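Local coordinates for single-stranded DNA-binding protein (Mycobacterium smegmatis, PDB 5GQO) that probably binds single-stranded DNA as a tetramer of OB-fold subunits, at residues Y73-L82 / V118-G126. Residues are numbered along the deposited sequence; the frame is centred on the assembly and turned at random.
Sequences YVTVNCWGNL and VEVRATAVG
Thr75 O is met by two groups of the neighbouring strand: Val120 N donates to it at 2.8 Å, and Glu119 CA makes a CH···O contact. This is a worked example of how an OB fold closes its barrel, for strands 73-79 and 118-122 run parallel in a sheet whose other pairings are antiparallel. The ladder continues through Asn77, whose N donates to Val120 O at 2.9 Å and whose O accepts from Ala122 N; before them, Thr75 N to Val118 O is weak. Where the strands separate, a water takes over the next rung, accepting from Trp79 N (2.7 Å) and donating to Ala122 O (2.8 Å).

On the face bearing Thr75, Asn77, Glu119 and Arg121, a diagonal hydrogen bond links successive pairs, from Asn77 back to Glu119. Asn77 ND2 reaches Glu119 OE1 at 3.1 Å, nearly straight and on the anti side of the carboxylate, with amide and carboxylate planes 85° apart. Glu119 CG lies anti to the carbonyl carbon (chi1 -66°), running alongside Thr75 CB, while Thr75 OG1 is hydrogen-bonded to Arg52 NE of strand 46-55.

The side chains of Val76 and Val120 lie on the other face, where the contacts are apolar. Val76 CG1 meets Ala122 CB, and Val74 flanks them, with CG1 against Val118 CG1 and CG2 against Val120 CG2. Leu82, in the helix that follows strand 73-79, sets its two methyls against the corner at Thr123. With CG anti to the backbone N (chi1 -179°), CD2 rests on Ala122 CB at 3.7 Å, while CD1 packs against Val125 CB, whose neighbouring CG2 also touches Cys78 SG at 4.0 Å.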
loop_
_atom_site.group_PDB
_atom_site.type_symbol
_atom_site.label_atom_id
_atom_site.label_comp_id
_atom_site.label_asym_id
_atom_site.label_seq_id
_atom_site.Cartn_x
_atom_site.Cartn_y
_atom_site.Cartn_z
ATOM N N TYR B 73 -11.333 6.316 -10.307
ATOM C CA TYR B 73 -12.561 6.795 -9.668
ATOM C C TYR B 73 -13.008 5.740 -8.677
ATOM O O TYR B 73 -13.082 4.566 -9.039
ATOM C CB TYR B 73 -13.656 6.996 -10.715
ATOM C CG TYR B 73 -13.252 8.017 -11.737
ATOM C CD1 TYR B 73 -13.323 9.395 -11.450
ATOM C CD2 TYR B 73 -12.755 7.623 -12.980
ATOM C CE1 TYR B 73 -12.904 10.341 -12.366
ATOM C CE2 TYR B 73 -12.339 8.566 -13.909
ATOM C CZ TYR B 73 -12.411 9.924 -13.595
ATOM O OH TYR B 73 -12.011 10.848 -14.527
ATOM N N VAL B 74 -13.267 6.132 -7.432
ATOM C CA VAL B 74 -13.797 5.202 -6.421
ATOM C C VAL B 74 -14.774 5.865 -5.480
ATOM O O VAL B 74 -14.685 7.031 -5.234
ATOM C CB VAL B 74 -12.708 4.577 -5.497
ATOM C CG1 VAL B 74 -11.854 3.586 -6.270
ATOM C CG2 VAL B 74 -11.840 5.611 -4.814
ATOM N N THR B 75 -15.688 5.080 -4.936
ATOM C CA THR B 75 -16.627 5.564 -3.942
ATOM C C THR B 75 -15.952 5.322 -2.588
ATOM O O THR B 75 -15.411 4.259 -2.367
ATOM C CB THR B 75 -17.952 4.785 -4.081
ATOM O OG1 THR B 75 -18.516 5.042 -5.365
ATOM C CG2 THR B 75 -18.944 5.152 -3.008
ATOM N N VAL B 76 -15.978 6.306 -1.710
ATOM C CA VAL B 76 -15.398 6.202 -0.375
ATOM C C VAL B 76 -16.532 6.238 0.633
ATOM O O VAL B 76 -17.435 7.052 0.492
ATOM C CB VAL B 76 -14.494 7.394 -0.079
ATOM C CG1 VAL B 76 -13.854 7.231 1.263
ATOM C CG2 VAL B 76 -13.432 7.520 -1.149
ATOM N N ASN B 77 -16.471 5.393 1.654
ATOM C CA ASN B 77 -17.485 5.344 2.672
ATOM C C ASN B 77 -16.845 5.656 4.000
ATOM O O ASN B 77 -15.978 4.933 4.429
ATOM C CB ASN B 77 -18.052 3.956 2.797
ATOM C CG ASN B 77 -18.753 3.488 1.569
ATOM O OD1 ASN B 77 -19.479 4.219 0.921
ATOM N ND2 ASN B 77 -18.560 2.228 1.252
ATOM N N CYS B 78 -17.307 6.700 4.680
ATOM C CA CYS B 78 -16.852 6.987 6.009
ATOM C C CYS B 78 -17.974 6.755 7.040
ATOM O O CYS B 78 -19.143 7.044 6.798
ATOM C CB CYS B 78 -16.413 8.432 6.055
ATOM S SG CYS B 78 -15.290 8.896 4.747
ATOM N N TRP B 79 -17.598 6.250 8.198
ATOM C CA TRP B 79 -18.532 5.847 9.225
ATOM C C TRP B 79 -18.100 6.478 10.524
ATOM O O TRP B 79 -16.924 6.764 10.729
ATOM C CB TRP B 79 -18.499 4.306 9.420
ATOM C CG TRP B 79 -18.984 3.503 8.252
ATOM C CD1 TRP B 79 -18.232 2.942 7.271
ATOM C CD2 TRP B 79 -20.335 3.162 7.961
ATOM N NE1 TRP B 79 -19.041 2.303 6.356
ATOM C CE2 TRP B 79 -20.340 2.427 6.769
ATOM C CE3 TRP B 79 -21.554 3.409 8.599
ATOM C CZ2 TRP B 79 -21.520 1.938 6.206
ATOM C CZ3 TRP B 79 -22.731 2.939 8.024
ATOM C CH2 TRP B 79 -22.702 2.201 6.857
ATOM N N GLY B 80 -19.036 6.664 11.432
ATOM C CA GLY B 80 -18.664 7.005 12.806
ATOM C C GLY B 80 -18.052 8.377 12.942
ATOM O O GLY B 80 -18.457 9.350 12.261
ATOM N N ASN B 81 -17.052 8.454 13.802
ATOM C CA ASN B 81 -16.304 9.665 13.951
ATOM C C ASN B 81 -15.674 10.184 12.629
ATOM O O ASN B 81 -15.507 11.401 12.454
ATOM C CB ASN B 81 -15.242 9.417 15.001
ATOM C CG ASN B 81 -15.822 9.409 16.401
ATOM O OD1 ASN B 81 -16.740 10.173 16.718
ATOM N ND2 ASN B 81 -15.292 8.564 17.246
ATOM N N LEU B 82 -15.329 9.256 11.727
ATOM C CA LEU B 82 -14.739 9.623 10.485
ATOM C C LEU B 82 -15.776 10.294 9.616
ATOM O O LEU B 82 -15.478 11.268 8.943
ATOM C CB LEU B 82 -14.117 8.419 9.775
ATOM C CG LEU B 82 -13.444 8.736 8.441
ATOM C CD1 LEU B 82 -12.330 9.739 8.624
ATOM C CD2 LEU B 82 -12.872 7.459 7.837
ATOM N N VAL B 118 -16.696 -0.488 -7.115
ATOM C CA VAL B 118 -15.507 -0.599 -6.306
ATOM C C VAL B 118 -15.507 0.490 -5.260
ATOM O O VAL B 118 -15.711 1.647 -5.573
ATOM C CB VAL B 118 -14.271 -0.561 -7.206
ATOM C CG1 VAL B 118 -13.652 0.795 -7.234
ATOM C CG2 VAL B 118 -13.268 -1.589 -6.718
ATOM N N GLU B 119 -15.369 0.099 -3.993
ATOM C CA GLU B 119 -15.598 1.020 -2.893
ATOM C C GLU B 119 -14.560 0.883 -1.826
ATOM O O GLU B 119 -14.010 -0.197 -1.628
ATOM C CB GLU B 119 -16.954 0.748 -2.256
ATOM C CG GLU B 119 -18.126 1.054 -3.177
ATOM C CD GLU B 119 -19.449 0.732 -2.526
ATOM O OE1 GLU B 119 -19.544 0.805 -1.286
ATOM O OE2 GLU B 119 -20.387 0.386 -3.256
ATOM N N VAL B 120 -14.312 1.978 -1.127
ATOM C CA VAL B 120 -13.360 1.986 -0.064
ATOM C C VAL B 120 -14.047 2.135 1.286
ATOM O O VAL B 120 -14.859 3.045 1.469
ATOM C CB VAL B 120 -12.404 3.186 -0.228
ATOM C CG1 VAL B 120 -11.396 3.240 0.925
ATOM C CG2 VAL B 120 -11.714 3.123 -1.559
ATOM N N ARG B 121 -13.743 1.250 2.228
ATOM C CA ARG B 121 -14.162 1.488 3.605
ATOM C C ARG B 121 -13.027 2.259 4.245
ATOM O O ARG B 121 -12.022 1.654 4.653
ATOM C CB ARG B 121 -14.406 0.191 4.389
ATOM C CG ARG B 121 -14.555 0.388 5.904
ATOM C CD ARG B 121 -15.839 -0.219 6.390
ATOM N NE ARG B 121 -15.661 -1.620 6.751
ATOM C CZ ARG B 121 -16.394 -2.651 6.271
ATOM N NH1 ARG B 121 -17.395 -2.507 5.379
ATOM N NH2 ARG B 121 -16.110 -3.861 6.719
ATOM N N ALA B 122 -13.206 3.570 4.379
ATOM C CA ALA B 122 -12.139 4.413 4.876
ATOM C C ALA B 122 -11.944 4.262 6.356
ATOM O O ALA B 122 -12.897 4.078 7.108
ATOM C CB ALA B 122 -12.397 5.874 4.528
ATOM N N THR B 123 -10.682 4.341 6.742
ATOM C CA THR B 123 -10.182 4.334 8.107
ATOM C C THR B 123 -9.616 5.696 8.517
ATOM O O THR B 123 -9.635 6.048 9.670
ATOM C CB THR B 123 -9.005 3.298 8.106
ATOM O OG1 THR B 123 -9.515 2.027 8.485
ATOM C CG2 THR B 123 -7.821 3.667 9.020
ATOM N N ALA B 124 -9.029 6.421 7.572
ATOM C CA ALA B 124 -8.523 7.754 7.817
ATOM C C ALA B 124 -8.674 8.546 6.533
ATOM O O ALA B 124 -8.482 8.026 5.447
ATOM C CB ALA B 124 -7.082 7.702 8.240
ATOM N N VAL B 125 -9.139 9.772 6.663
ATOM C CA VAL B 125 -9.258 10.660 5.565
ATOM C C VAL B 125 -8.763 11.996 6.061
ATOM O O VAL B 125 -8.981 12.369 7.204
ATOM C CB VAL B 125 -10.706 10.833 5.129
ATOM C CG1 VAL B 125 -10.810 11.801 3.940
ATOM C CG2 VAL B 125 -11.296 9.518 4.734
ATOM N N GLY B 126 -8.094 12.720 5.198
ATOM C CA GLY B 126 -7.637 14.046 5.537
ATOM C C GLY B 126 -7.540 14.824 4.259
ATOM O O GLY B 126 -7.488 14.234 3.183
HETATM O O HOH W 1 -15.323 4.758 8.372
#